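Probable glucarate dehydratase (Mycobacterium smegmatis str. MC2 155, PDB 3VDG) probably catalyses the metal-dependent dehydration of D-glucarate or a related acid sugar, as a member of the enolase superfamily. Local coordinates at residues N47-H52 with R425-Y430; I126-V131 with C294-D299; R164-F169 with D390-V395. All coordinates share one frame; numbering follows the deposited sequence.

Contact 1: residues N47-H52 with R425-Y430; sequences NTVGVH and RDDTGY. With ACT (acetate ion), chain E.
The beta hairpin of the N-terminal region, turning through a type I turn from Asn47 to Gly50, packs on the start of helix 427-434, where Asn47 and Asp427 share a buried hydrogen-bond network. Asn47 ND2 gives one N-H to Asp427 OD2 at 2.8 Å, in its own amide plane but on the anti side of that oxygen, somewhat out of the carboxylate plane. Asp427 OD2 takes Arg425 NH2 on its syn side at 2.7 Å, while Arg425 NE reaches Asp427 OD1 at a nearly straight 173°, a side-on salt bridge that fixes the rotation of the carboxylate. Asn47 places its CG between backbone N and carbonyl carbon (chi1 62°), which also lets OD1 accept from Val49 N, closing an Asx turn. Asn47 ND2 and His52 NE2 both donate to OXT of an acetate, probably from the crystallisation liquor, at 2.9 Å and 2.8 Å respectively; His372 NE2 also bonds the acetate, and His52 ND1 is hydrogen-bonded to Asp42. At the tip of the turn, Thr428 OG1 donates to Val49 O at 2.7 Å, and Val51 N makes a weak bond to Asp427 O. Val51 CG1 lies 3.5 Å from Tyr430 CD2. Asp426 N-caps the helix through Gly429 N. The acetate may mark a pocket, consistent with the enolase-superfamily plan, in which loops of the N-terminal region close over the barrel's active site.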
loop_
_atom_site.group_PDB
_atom_site.type_symbol
_atom_site.label_atom_id
_atom_site.label_comp_id
_atom_site.label_asym_id
_atom_site.label_seq_id
_atom_site.Cartn_x
_atom_site.Cartn_y
_atom_site.Cartn_z
ATOM N N ASN A 47 5.074 33.369 7.295
ATOM C CA ASN A 47 4.060 32.419 7.666
ATOM C C ASN A 47 3.581 32.725 9.066
ATOM O O ASN A 47 4.015 33.721 9.678
ATOM C CB ASN A 47 4.531 30.954 7.514
ATOM C CG ASN A 47 5.702 30.616 8.417
ATOM O OD1 ASN A 47 5.756 31.056 9.553
ATOM N ND2 ASN A 47 6.651 29.826 7.906
ATOM N N THR A 48 2.668 31.909 9.573
ATOM C CA THR A 48 2.016 32.263 10.833
ATOM C C THR A 48 2.979 32.180 12.029
ATOM O O THR A 48 2.688 32.732 13.093
ATOM C CB THR A 48 0.712 31.464 11.072
ATOM O OG1 THR A 48 -0.112 32.173 12.006
ATOM C CG2 THR A 48 0.988 30.052 11.624
ATOM N N VAL A 49 4.134 31.524 11.863
ATOM C CA VAL A 49 5.052 31.396 13.001
ATOM C C VAL A 49 6.330 32.225 12.876
ATOM O O VAL A 49 7.191 32.186 13.760
ATOM C CB VAL A 49 5.428 29.926 13.319
ATOM C CG1 VAL A 49 4.191 29.147 13.774
ATOM C CG2 VAL A 49 6.127 29.262 12.134
ATOM N N GLY A 50 6.460 32.975 11.793
ATOM C CA GLY A 50 7.695 33.730 11.579
ATOM C C GLY A 50 7.952 34.081 10.132
ATOM O O GLY A 50 7.028 34.445 9.388
ATOM N N VAL A 51 9.222 33.995 9.737
ATOM C CA VAL A 51 9.628 34.344 8.380
ATOM C C VAL A 51 10.767 33.399 7.984
ATOM O O VAL A 51 11.554 32.997 8.836
ATOM C CB VAL A 51 10.083 35.826 8.299
ATOM C CG1 VAL A 51 11.246 36.097 9.253
ATOM C CG2 VAL A 51 10.461 36.209 6.878
ATOM N N HIS A 52 10.856 33.017 6.709
ATOM C CA HIS A 52 11.950 32.100 6.305
ATOM C C HIS A 52 13.286 32.736 6.508
ATOM O O HIS A 52 13.455 33.918 6.232
ATOM C CB HIS A 52 11.833 31.720 4.840
ATOM C CG HIS A 52 10.721 30.749 4.555
ATOM N ND1 HIS A 52 10.750 29.913 3.503
ATOM C CD2 HIS A 52 9.549 30.481 5.242
ATOM C CE1 HIS A 52 9.638 29.148 3.509
ATOM N NE2 HIS A 52 8.897 29.505 4.566
ATOM N N ARG A 425 16.451 24.712 10.831
ATOM C CA ARG A 425 15.389 25.585 10.366
ATOM C C ARG A 425 14.703 26.217 11.586
ATOM O O ARG A 425 14.320 25.518 12.515
ATOM C CB ARG A 425 14.358 24.835 9.534
ATOM C CG ARG A 425 13.275 25.782 9.061
ATOM C CD ARG A 425 12.168 25.105 8.272
ATOM N NE ARG A 425 11.090 26.070 8.028
ATOM C CZ ARG A 425 9.960 25.784 7.399
ATOM N NH1 ARG A 425 9.748 24.555 6.927
ATOM N NH2 ARG A 425 9.049 26.734 7.245
ATOM N N ASP A 426 14.540 27.535 11.587
ATOM C CA ASP A 426 13.986 28.201 12.762
ATOM C C ASP A 426 13.305 29.525 12.377
ATOM O O ASP A 426 13.862 30.594 12.612
ATOM C CB ASP A 426 15.116 28.468 13.769
ATOM C CG ASP A 426 14.599 28.852 15.148
ATOM O OD1 ASP A 426 13.369 28.895 15.343
ATOM O OD2 ASP A 426 15.419 29.105 16.047
ATOM N N ASP A 427 12.110 29.444 11.793
ATOM C CA ASP A 427 11.394 30.615 11.295
ATOM C C ASP A 427 11.079 31.579 12.457
ATOM O O ASP A 427 11.147 32.802 12.312
ATOM C CB ASP A 427 10.044 30.211 10.663
ATOM C CG ASP A 427 10.186 29.228 9.484
ATOM O OD1 ASP A 427 11.307 28.788 9.147
ATOM O OD2 ASP A 427 9.142 28.875 8.899
ATOM N N THR A 428 10.726 31.005 13.604
ATOM C CA THR A 428 10.366 31.794 14.771
ATOM C C THR A 428 11.595 32.460 15.389
ATOM O O THR A 428 11.598 33.664 15.641
ATOM C CB THR A 428 9.645 30.935 15.816
ATOM O OG1 THR A 428 8.508 30.317 15.199
ATOM C CG2 THR A 428 9.185 31.808 16.995
ATOM N N GLY A 429 12.640 31.677 15.629
ATOM C CA GLY A 429 13.884 32.226 16.155
ATOM C C GLY A 429 14.451 33.314 15.254
ATOM O O GLY A 429 14.981 34.312 15.735
ATOM N N TYR A 430 14.362 33.126 13.940
ATOM C CA TYR A 430 14.848 34.138 13.012
ATOM C C TYR A 430 13.993 35.403 13.070
ATOM O O TYR A 430 14.522 36.513 13.088
ATOM C CB TYR A 430 14.918 33.606 11.576
ATOM C CG TYR A 430 15.344 34.637 10.557
ATOM C CD1 TYR A 430 16.548 35.335 10.694
ATOM C CD2 TYR A 430 14.556 34.894 9.438
ATOM C CE1 TYR A 430 16.938 36.279 9.752
ATOM C CE2 TYR A 430 14.932 35.833 8.500
ATOM C CZ TYR A 430 16.123 36.521 8.661
ATOM O OH TYR A 430 16.481 37.449 7.709
HETATM C C ACT E . 6.332 27.320 4.723
HETATM O O ACT E . 7.102 26.992 3.782
HETATM O OXT ACT E . 6.568 28.324 5.430
HETATM C CH3 ACT E . 5.102 26.509 5.026
#

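Contact 2: residues I126-V131 with C294-D299; sequences ITSASV and CVVAFD
The residues that touch in 126-131 and 294-299 lie in irregular loops, which approach most closely where Ala129 CA and Val296 CA stand 5.2 Å apart. Their backbones are joined through one water, which accepts from Ser130 N at 2.9 Å and donates to Val296 O at 2.6 Å, so two peptide groups are satisfied without direct pairing. Val296 carries most of the packing. Val296 CG1, anti to the carbonyl carbon (chi1 -66°), meets Ile126 CG2 at 3.9 Å, and the two branched chains run at a slant to one another. The other methyl, Val296 CG2, faces the backbone at Ala129, lying 3.5 Å from Ala129 N and 4.1 Å from Ala129 CB. The fold explains the meeting: 294-299 follows strand 289-291 of the parallel barrel sheet, on the loop leading to helix 301-307. Its partner, 126-131, comes from the stretch between helices 100-111 and 131-151, consistent with the interface between capping region and barrel in enolase-superfamily proteins. Ile126 also touches Asn292, a ligand of the sodium ion, which brings this apolar patch up to the metal site. Ala297 CB packs against the backbone of 126-131, 3.9 Å from Ser128 O and 4.1 Å from Ser130 N. Ser130 itself is the N-cap of helix 131-151, its OG bonded to Asp133 N and Asp114, while Tyr319 of helix 317-320 covers Ala129 and Val296.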
loop_
_atom_site.group_PDB
_atom_site.type_symbol
_atom_site.label_atom_id
_atom_site.label_comp_id
_atom_site.label_asym_id
_atom_site.label_seq_id
_atom_site.Cartn_x
_atom_site.Cartn_y
_atom_site.Cartn_z
ATOM N N ILE A 126 5.165 21.432 12.349
ATOM C CA ILE A 126 4.606 20.080 12.277
ATOM C C ILE A 126 5.412 19.175 13.202
ATOM O O ILE A 126 6.553 18.823 12.889
ATOM C CB ILE A 126 4.732 19.496 10.854
ATOM C CG1 ILE A 126 3.807 20.234 9.878
ATOM C CG2 ILE A 126 4.491 17.990 10.881
ATOM C CD1 ILE A 126 4.227 20.134 8.432
ATOM N N THR A 127 4.818 18.782 14.324
ATOM C CA THR A 127 5.572 18.075 15.360
ATOM C C THR A 127 5.143 16.619 15.651
ATOM O O THR A 127 5.656 16.001 16.578
ATOM C CB THR A 127 5.620 18.885 16.687
ATOM O OG1 THR A 127 4.317 18.937 17.286
ATOM C CG2 THR A 127 6.134 20.312 16.440
ATOM N N SER A 128 4.233 16.050 14.869
ATOM C CA SER A 128 3.766 14.703 15.181
ATOM C C SER A 128 4.164 13.626 14.162
ATOM O O SER A 128 3.634 12.520 14.194
ATOM C CB SER A 128 2.248 14.696 15.424
ATOM O OG SER A 128 1.525 15.224 14.323
ATOM N N ALA A 129 5.106 13.933 13.267
ATOM C CA ALA A 129 5.514 12.930 12.261
ATOM C C ALA A 129 6.456 11.879 12.854
ATOM O O ALA A 129 7.184 12.157 13.806
ATOM C CB ALA A 129 6.135 13.590 11.034
ATOM N N SER A 130 6.420 10.671 12.305
ATOM C CA SER A 130 7.276 9.570 12.760
ATOM C C SER A 130 8.747 9.908 12.550
ATOM O O SER A 130 9.144 10.379 11.472
ATOM C CB SER A 130 6.928 8.286 11.998
ATOM O OG SER A 130 8.007 7.356 11.982
ATOM N N VAL A 131 9.560 9.703 13.583
ATOM C CA VAL A 131 10.993 9.933 13.440
ATOM C C VAL A 131 11.623 8.872 12.533
ATOM O O VAL A 131 12.471 9.191 11.703
ATOM C CB VAL A 131 11.725 9.938 14.793
ATOM C CG1 VAL A 131 13.234 9.997 14.564
ATOM C CG2 VAL A 131 11.279 11.139 15.617
ATOM N N CYS A 294 -2.519 17.755 11.089
ATOM C CA CYS A 294 -3.117 16.837 12.064
ATOM C C CYS A 294 -3.137 15.389 11.582
ATOM O O CYS A 294 -3.502 14.493 12.337
ATOM C CB CYS A 294 -4.506 17.316 12.530
ATOM S SG CYS A 294 -5.714 17.470 11.209
ATOM N N VAL A 295 -2.740 15.163 10.328
ATOM C CA VAL A 295 -2.487 13.806 9.823
ATOM C C VAL A 295 -1.127 13.785 9.089
ATOM O O VAL A 295 -1.046 14.139 7.903
ATOM C CB VAL A 295 -3.593 13.326 8.849
ATOM C CG1 VAL A 295 -3.314 11.892 8.399
ATOM C CG2 VAL A 295 -4.962 13.377 9.513
ATOM N N VAL A 296 -0.079 13.375 9.796
ATOM C CA VAL A 296 1.284 13.391 9.266
ATOM C C VAL A 296 1.996 12.064 9.529
ATOM O O VAL A 296 3.202 11.918 9.256
ATOM C CB VAL A 296 2.123 14.568 9.849
ATOM C CG1 VAL A 296 1.562 15.914 9.393
ATOM C CG2 VAL A 296 2.177 14.493 11.367
ATOM N N ALA A 297 1.250 11.088 10.050
ATOM C CA ALA A 297 1.805 9.762 10.372
ATOM C C ALA A 297 0.691 8.723 10.287
ATOM O O ALA A 297 -0.478 9.045 10.523
ATOM C CB ALA A 297 2.421 9.753 11.766
ATOM N N PHE A 298 1.042 7.480 9.961
ATOM C CA PHE A 298 0.013 6.451 9.821
ATOM C C PHE A 298 -0.844 6.297 11.080
ATOM O O PHE A 298 -2.050 6.094 10.982
ATOM C CB PHE A 298 0.613 5.096 9.395
ATOM C CG PHE A 298 1.132 5.098 7.971
ATOM C CD1 PHE A 298 0.260 4.931 6.897
ATOM C CD2 PHE A 298 2.474 5.315 7.715
ATOM C CE1 PHE A 298 0.721 4.959 5.592
ATOM C CE2 PHE A 298 2.947 5.329 6.409
ATOM C CZ PHE A 298 2.072 5.157 5.347
ATOM N N ASP A 299 -0.246 6.382 12.264
ATOM C CA ASP A 299 -1.075 6.142 13.463
ATOM C C ASP A 299 -2.102 7.236 13.773
ATOM O O ASP A 299 -2.922 7.095 14.680
ATOM C CB ASP A 299 -0.240 5.767 14.695
ATOM C CG ASP A 299 0.692 6.865 15.137
ATOM O OD1 ASP A 299 1.689 6.538 15.815
ATOM O OD2 ASP A 299 0.437 8.044 14.812
HETATM O O HOH W 1 5.094 10.220 9.771
#

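Contact 3: residues R164-F169 with D390-V395; sequences RDAVPF and DGEVQV
Val167 and Val393 form the hydrogen-bonded pair of a short antiparallel strand pairing, with Val167 N donating to Val393 O at 2.8 Å and Val393 N returning a bond to Val167 O at 3.0 Å. Here strand 166-174, beside strand 213-216 of the superfamily's beta/alpha barrel, pairs with strand 392-394 from late in the chain, near the end of the mixed sheet; the axes of the two short strands lie 4.3 Å apart at 162°. One further bond extends the pairing at each end: Val395 N to Asp165 O, and Phe169 N to Gly391 O at 2.9 Å. Ala166 and Pro168 face Gln394 and Glu392 as non-hydrogen-bonded pairs. On that side Glu392, in the conformer described, sets CG between its backbone N and carbonyl carbon (chi1 57°) and then runs extended, which lays the face of its carboxylate over the Ala166 methyl, Glu392 CD 3.5 Å from Ala166 CB. On the side of Val167 and Val393, Phe169 holds its CG anti to the carbonyl carbon (chi1 -73°), which brings the ring corner Phe169 CE2 to 3.7 Å from Val393 CG2. The ring is backed by Leu352 of helix 349-360 and by Phe210. The same helix covers Val167 through Ala359 and Val395 through Ala360. Farther out, the guanidinium of Arg164 is tied to Thr362 O and Pro363 O, just beyond that helix. At the exposed end a water donates to both Asp165 O and Val395 O, at 3.1 Å and 3.0 Å.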
loop_
_atom_site.group_PDB
_atom_site.type_symbol
_atom_site.label_atom_id
_atom_site.label_comp_id
_atom_site.label_asym_id
_atom_site.label_seq_id
_atom_site.Cartn_x
_atom_site.Cartn_y
_atom_site.Cartn_z
ATOM N N ARG A 164 0.059 8.794 -15.721
ATOM C CA ARG A 164 -0.007 10.094 -16.427
ATOM C C ARG A 164 1.417 10.451 -16.845
ATOM O O ARG A 164 2.372 10.017 -16.196
ATOM C CB ARG A 164 -0.632 11.199 -15.553
ATOM C CG ARG A 164 0.047 11.408 -14.188
ATOM C CD ARG A 164 -0.732 12.377 -13.290
ATOM N NE ARG A 164 -2.073 11.899 -12.935
ATOM C CZ ARG A 164 -2.351 11.093 -11.910
ATOM N NH1 ARG A 164 -3.598 10.713 -11.698
ATOM N NH2 ARG A 164 -1.386 10.644 -11.102
ATOM N N ASP A 165 1.577 11.226 -17.918
ATOM C CA ASP A 165 2.937 11.469 -18.392
ATOM C C ASP A 165 3.563 12.726 -17.791
ATOM O O ASP A 165 4.762 12.957 -17.935
ATOM C CB ASP A 165 3.031 11.454 -19.930
ATOM C CG ASP A 165 2.311 12.619 -20.580
ATOM O OD1 ASP A 165 2.341 12.706 -21.827
ATOM O OD2 ASP A 165 1.720 13.447 -19.856
ATOM N N ALA A 166 2.769 13.516 -17.081
ATOM C CA ALA A 166 3.259 14.780 -16.534
ATOM C C ALA A 166 2.514 15.063 -15.242
ATOM O O ALA A 166 1.364 14.681 -15.106
ATOM C CB ALA A 166 2.989 15.906 -17.532
ATOM N N VAL A 167 3.163 15.744 -14.310
ATOM C CA VAL A 167 2.554 16.019 -13.005
ATOM C C VAL A 167 2.318 17.528 -12.832
ATOM O O VAL A 167 3.255 18.313 -12.893
ATOM C CB VAL A 167 3.469 15.534 -11.873
ATOM C CG1 VAL A 167 2.890 15.945 -10.522
ATOM C CG2 VAL A 167 3.615 14.009 -11.947
ATOM N N PRO A 168 1.059 17.930 -12.610
ATOM C CA PRO A 168 0.737 19.351 -12.437
ATOM C C PRO A 168 1.057 19.843 -11.028
ATOM O O PRO A 168 0.843 19.116 -10.053
ATOM C CB PRO A 168 -0.780 19.405 -12.715
ATOM C CG PRO A 168 -1.269 18.035 -12.406
ATOM C CD PRO A 168 -0.144 17.096 -12.776
ATOM N N PHE A 169 1.594 21.057 -10.937
ATOM C CA PHE A 169 1.930 21.672 -9.669
ATOM C C PHE A 169 1.173 22.988 -9.514
ATOM O O PHE A 169 0.666 23.554 -10.495
ATOM C CB PHE A 169 3.425 21.940 -9.574
ATOM C CG PHE A 169 4.247 20.700 -9.376
ATOM C CD1 PHE A 169 4.695 20.337 -8.107
ATOM C CD2 PHE A 169 4.573 19.892 -10.460
ATOM C CE1 PHE A 169 5.450 19.179 -7.916
ATOM C CE2 PHE A 169 5.333 18.742 -10.279
ATOM C CZ PHE A 169 5.766 18.383 -9.009
ATOM N N ASP A 390 3.838 24.688 -18.869
ATOM C CA ASP A 390 2.413 24.791 -18.637
ATOM C C ASP A 390 2.031 24.219 -17.273
ATOM O O ASP A 390 0.979 23.585 -17.121
ATOM C CB ASP A 390 1.629 24.065 -19.737
ATOM C CG ASP A 390 1.839 24.685 -21.107
ATOM O OD1 ASP A 390 2.267 25.857 -21.171
ATOM O OD2 ASP A 390 1.582 24.002 -22.119
ATOM N N GLY A 391 2.875 24.456 -16.276
ATOM C CA GLY A 391 2.478 24.160 -14.888
ATOM C C GLY A 391 2.754 22.708 -14.484
ATOM O O GLY A 391 2.425 22.311 -13.383
ATOM N N GLU A 392 3.368 21.922 -15.373
ATOM C CA GLU A 392 3.563 20.504 -15.095
ATOM C C GLU A 392 4.979 20.072 -15.436
ATOM O O GLU A 392 5.684 20.742 -16.201
ATOM C CB GLU A 392 2.532 19.662 -15.852
ATOM C CG GLU A 392 2.580 19.896 -17.352
ATOM C CD GLU A 392 1.559 19.091 -18.126
ATOM O OE1 GLU A 392 1.785 18.890 -19.338
ATOM O OE2 GLU A 392 0.543 18.666 -17.532
ATOM N N VAL A 393 5.414 18.972 -14.817
ATOM C CA VAL A 393 6.739 18.404 -15.071
ATOM C C VAL A 393 6.531 17.013 -15.679
ATOM O O VAL A 393 5.810 16.197 -15.108
ATOM C CB VAL A 393 7.559 18.230 -13.774
ATOM C CG1 VAL A 393 8.947 17.654 -14.088
ATOM C CG2 VAL A 393 7.657 19.557 -13.021
ATOM N N GLN A 394 7.125 16.760 -16.819
ATOM C CA GLN A 394 7.027 15.473 -17.456
ATOM C C GLN A 394 7.758 14.403 -16.622
ATOM O O GLN A 394 8.808 14.668 -16.166
ATOM C CB GLN A 394 7.605 15.561 -18.856
ATOM C CG GLN A 394 7.475 14.271 -19.610
ATOM C CD GLN A 394 7.513 14.430 -21.126
ATOM O OE1 GLN A 394 8.420 15.042 -21.682
ATOM N NE2 GLN A 394 6.520 13.859 -21.795
ATOM N N VAL A 395 7.189 13.235 -16.436
ATOM C CA VAL A 395 7.864 12.208 -15.634
ATOM C C VAL A 395 9.072 11.696 -16.438
ATOM O O VAL A 395 8.924 11.392 -17.613
ATOM C CB VAL A 395 6.893 11.083 -15.191
ATOM C CG1 VAL A 395 6.287 10.354 -16.373
ATOM C CG2 VAL A 395 7.588 10.095 -14.263
HETATM O O HOH W 2 6.788 11.342 -19.663
#

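Contact 2 is the buried member of the set, whereas contacts 1 and 3 are only partly buried and lie on opposite sides of the chain's centre, about 31 Å apart between their own centres. Contacts 1 and 2 approach within about 7 Å at their nearest atoms, and each joins a segment from the N-terminal part of the chain to one much later in the sequence. Their chemistry differs: a salt bridge and side-chain hydrogen bonds, with a bound acetate at one end, in contact 1, methyl packing with a single bridging water in contact 2. Contact 3 relies instead on regular backbone pairing, adding a late strand to the barrel sheet, about 16 Å from contact 2 between nearest atoms.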